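Local coordinates for conserved hypothetical protein TM0937 (Thermotoga maritima, PDB 2ESH), which is of unknown function but probably acts as a transcriptional regulator of the PadR-like family, binding DNA through a winged helix-turn-helix fold, at residues T17-V22 / Y80-Q85. Sequence-based numbering, arbitrary orientation.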
loop_
_atom_site.group_PDB
_atom_site.type_symbol
_atom_site.label_atom_id
_atom_site.label_comp_id
_atom_site.label_asym_id
_atom_site.label_seq_id
_atom_site.Cartn_x
_atom_site.Cartn_y
_atom_site.Cartn_z
ATOM N N THR A 17 -0.079 -0.005 -0.863
ATOM C CA THR A 17 1.197 -0.689 -0.741
ATOM C C THR A 17 1.156 -1.729 0.360
ATOM O O THR A 17 1.672 -2.827 0.188
ATOM C CB THR A 17 2.327 0.300 -0.410
ATOM O OG1 THR A 17 2.425 1.259 -1.468
ATOM C CG2 THR A 17 3.623 -0.435 -0.256
ATOM N N ILE A 18 0.560 -1.341 1.495
ATOM C CA ILE A 18 0.358 -2.229 2.599
ATOM C C ILE A 18 -0.482 -3.448 2.266
ATOM O O ILE A 18 -0.078 -4.587 2.657
ATOM C CB ILE A 18 -0.200 -1.579 3.840
ATOM C CG1 ILE A 18 0.819 -0.598 4.491
ATOM C CG2 ILE A 18 -0.386 -2.631 4.887
ATOM C CD1 ILE A 18 0.124 0.248 5.712
ATOM N N LEU A 19 -1.575 -3.255 1.531
ATOM C CA LEU A 19 -2.419 -4.388 1.099
ATOM C C LEU A 19 -1.599 -5.382 0.322
ATOM O O LEU A 19 -1.629 -6.575 0.568
ATOM C CB LEU A 19 -3.628 -3.931 0.236
ATOM C CG LEU A 19 -4.816 -4.892 -0.060
ATOM C CD1 LEU A 19 -5.314 -5.487 1.212
ATOM C CD2 LEU A 19 -5.984 -4.137 -0.676
ATOM N N LEU A 20 -0.861 -4.864 -0.633
ATOM C CA LEU A 20 -0.022 -5.674 -1.460
ATOM C C LEU A 20 0.984 -6.410 -0.676
ATOM O O LEU A 20 1.186 -7.612 -0.938
ATOM C CB LEU A 20 0.753 -4.811 -2.438
ATOM C CG LEU A 20 1.278 -5.280 -3.768
ATOM C CD1 LEU A 20 2.596 -4.618 -4.044
ATOM C CD2 LEU A 20 1.422 -6.714 -4.014
ATOM N N LEU A 21 1.679 -5.699 0.226
ATOM C CA LEU A 21 2.767 -6.336 0.944
ATOM C C LEU A 21 2.148 -7.470 1.773
ATOM O O LEU A 21 2.664 -8.598 1.822
ATOM C CB LEU A 21 3.496 -5.300 1.837
ATOM C CG LEU A 21 4.575 -4.377 1.211
ATOM C CD1 LEU A 21 5.080 -3.365 2.279
ATOM C CD2 LEU A 21 5.703 -5.161 0.593
ATOM N N VAL A 22 1.000 -7.185 2.392
ATOM C CA VAL A 22 0.286 -8.296 3.000
ATOM C C VAL A 22 -0.140 -9.473 2.067
ATOM O O VAL A 22 0.000 -10.611 2.483
ATOM C CB VAL A 22 -0.858 -7.873 3.808
ATOM C CG1 VAL A 22 -1.562 -9.118 4.305
ATOM C CG2 VAL A 22 -0.404 -6.909 4.983
ATOM N N TYR A 80 -1.793 -10.661 9.744
ATOM C CA TYR A 80 -2.767 -10.137 8.749
ATOM C C TYR A 80 -2.665 -10.923 7.478
ATOM O O TYR A 80 -1.575 -11.282 7.061
ATOM C CB TYR A 80 -2.522 -8.655 8.442
ATOM C CG TYR A 80 -2.772 -7.828 9.615
ATOM C CD1 TYR A 80 -4.030 -7.178 9.778
ATOM C CD2 TYR A 80 -1.800 -7.718 10.639
ATOM C CE1 TYR A 80 -4.329 -6.449 10.930
ATOM C CE2 TYR A 80 -2.093 -6.996 11.822
ATOM C CZ TYR A 80 -3.370 -6.347 11.937
ATOM O OH TYR A 80 -3.695 -5.605 13.060
ATOM N N ARG A 81 -3.814 -11.167 6.844
ATOM C CA ARG A 81 -3.894 -12.013 5.633
ATOM C C ARG A 81 -4.951 -11.407 4.694
ATOM O O ARG A 81 -6.023 -10.940 5.150
ATOM C CB ARG A 81 -4.229 -13.471 6.073
ATOM C CG ARG A 81 -4.647 -14.477 5.017
ATOM C CD ARG A 81 -4.666 -15.946 5.599
ATOM N NE ARG A 81 -3.533 -16.219 6.524
ATOM C CZ ARG A 81 -2.453 -16.975 6.251
ATOM N NH1 ARG A 81 -2.302 -17.559 5.032
ATOM N NH2 ARG A 81 -1.505 -17.141 7.199
ATOM N N ILE A 82 -4.665 -11.359 3.407
ATOM C CA ILE A 82 -5.693 -10.782 2.459
ATOM C C ILE A 82 -6.950 -11.707 2.333
ATOM O O ILE A 82 -6.814 -12.931 2.297
ATOM C CB ILE A 82 -5.100 -10.360 1.034
ATOM C CG1 ILE A 82 -6.060 -9.339 0.356
ATOM C CG2 ILE A 82 -4.759 -11.615 0.192
ATOM C CD1 ILE A 82 -5.472 -8.553 -0.781
ATOM N N THR A 83 -8.151 -11.103 2.301
ATOM C CA THR A 83 -9.352 -11.781 2.017
ATOM C C THR A 83 -9.708 -11.631 0.486
ATOM O O THR A 83 -9.149 -10.784 -0.166
ATOM C CB THR A 83 -10.476 -11.144 2.790
ATOM O OG1 THR A 83 -10.721 -9.874 2.189
ATOM C CG2 THR A 83 -10.141 -11.042 4.426
ATOM N N PRO A 84 -10.685 -12.477 -0.079
ATOM C CA PRO A 84 -11.109 -12.349 -1.502
ATOM C C PRO A 84 -11.698 -10.947 -1.796
ATOM O O PRO A 84 -11.601 -10.426 -2.906
ATOM C CB PRO A 84 -12.235 -13.436 -1.678
ATOM C CG PRO A 84 -12.062 -14.440 -0.472
ATOM C CD PRO A 84 -11.394 -13.570 0.659
ATOM N N GLN A 85 -12.325 -10.343 -0.825
ATOM C CA GLN A 85 -12.686 -8.914 -0.998
ATOM C C GLN A 85 -11.499 -7.917 -1.213
ATOM O O GLN A 85 -11.635 -6.937 -1.962
ATOM C CB GLN A 85 -13.620 -8.405 0.098
ATOM C CG GLN A 85 -15.023 -9.216 0.166
ATOM C CD GLN A 85 -15.895 -9.118 -1.155
ATOM O OE1 GLN A 85 -16.536 -8.084 -1.390
ATOM N NE2 GLN A 85 -15.922 -10.214 -2.005
HETATM O O HOH W 1 -2.361 -12.223 2.603
#
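V22 presses one methyl, CG1, against the backbone of strand 77-82, where it lies 3.5 Å from Y80 O and 3.9 Å from both R81 CA and I82 N. With CG1 anti to the backbone N (chi1 176°), that branch faces the strand, while the side chain as a whole also touches L32, L56 and L65. One turn earlier on the helix, L19 meets I82: CD1 of L19 comes within 3.7 Å of CD1 of I82, and the two side chains cross at about a right angle. L90 of helix 84-116 touches both, so that helix lies against the pair. Of the Y80 side chain, CB is the part nearest V22, 4.3 Å from V22 CG1; its end turns away from the helix, and Y80 also touches L56, L65 and T67.

A water ties the backbones together, donating to V22 O at 2.9 Å and accepting from I82 N at 2.6 Å. Helix segment 17-22 crosses strand segment 80-82 nearly at right angles (93°), joining the N-terminal helix 8-24 to the second strand of the β-hairpin, consistent with the wing of a PadR-like winged-helix fold. The direct contacts are all van der Waals, so the fit of aliphatic branches to each other and to the strand backbone probably governs the spacing, and the single polar link joins V22 O and I82 N through solvent.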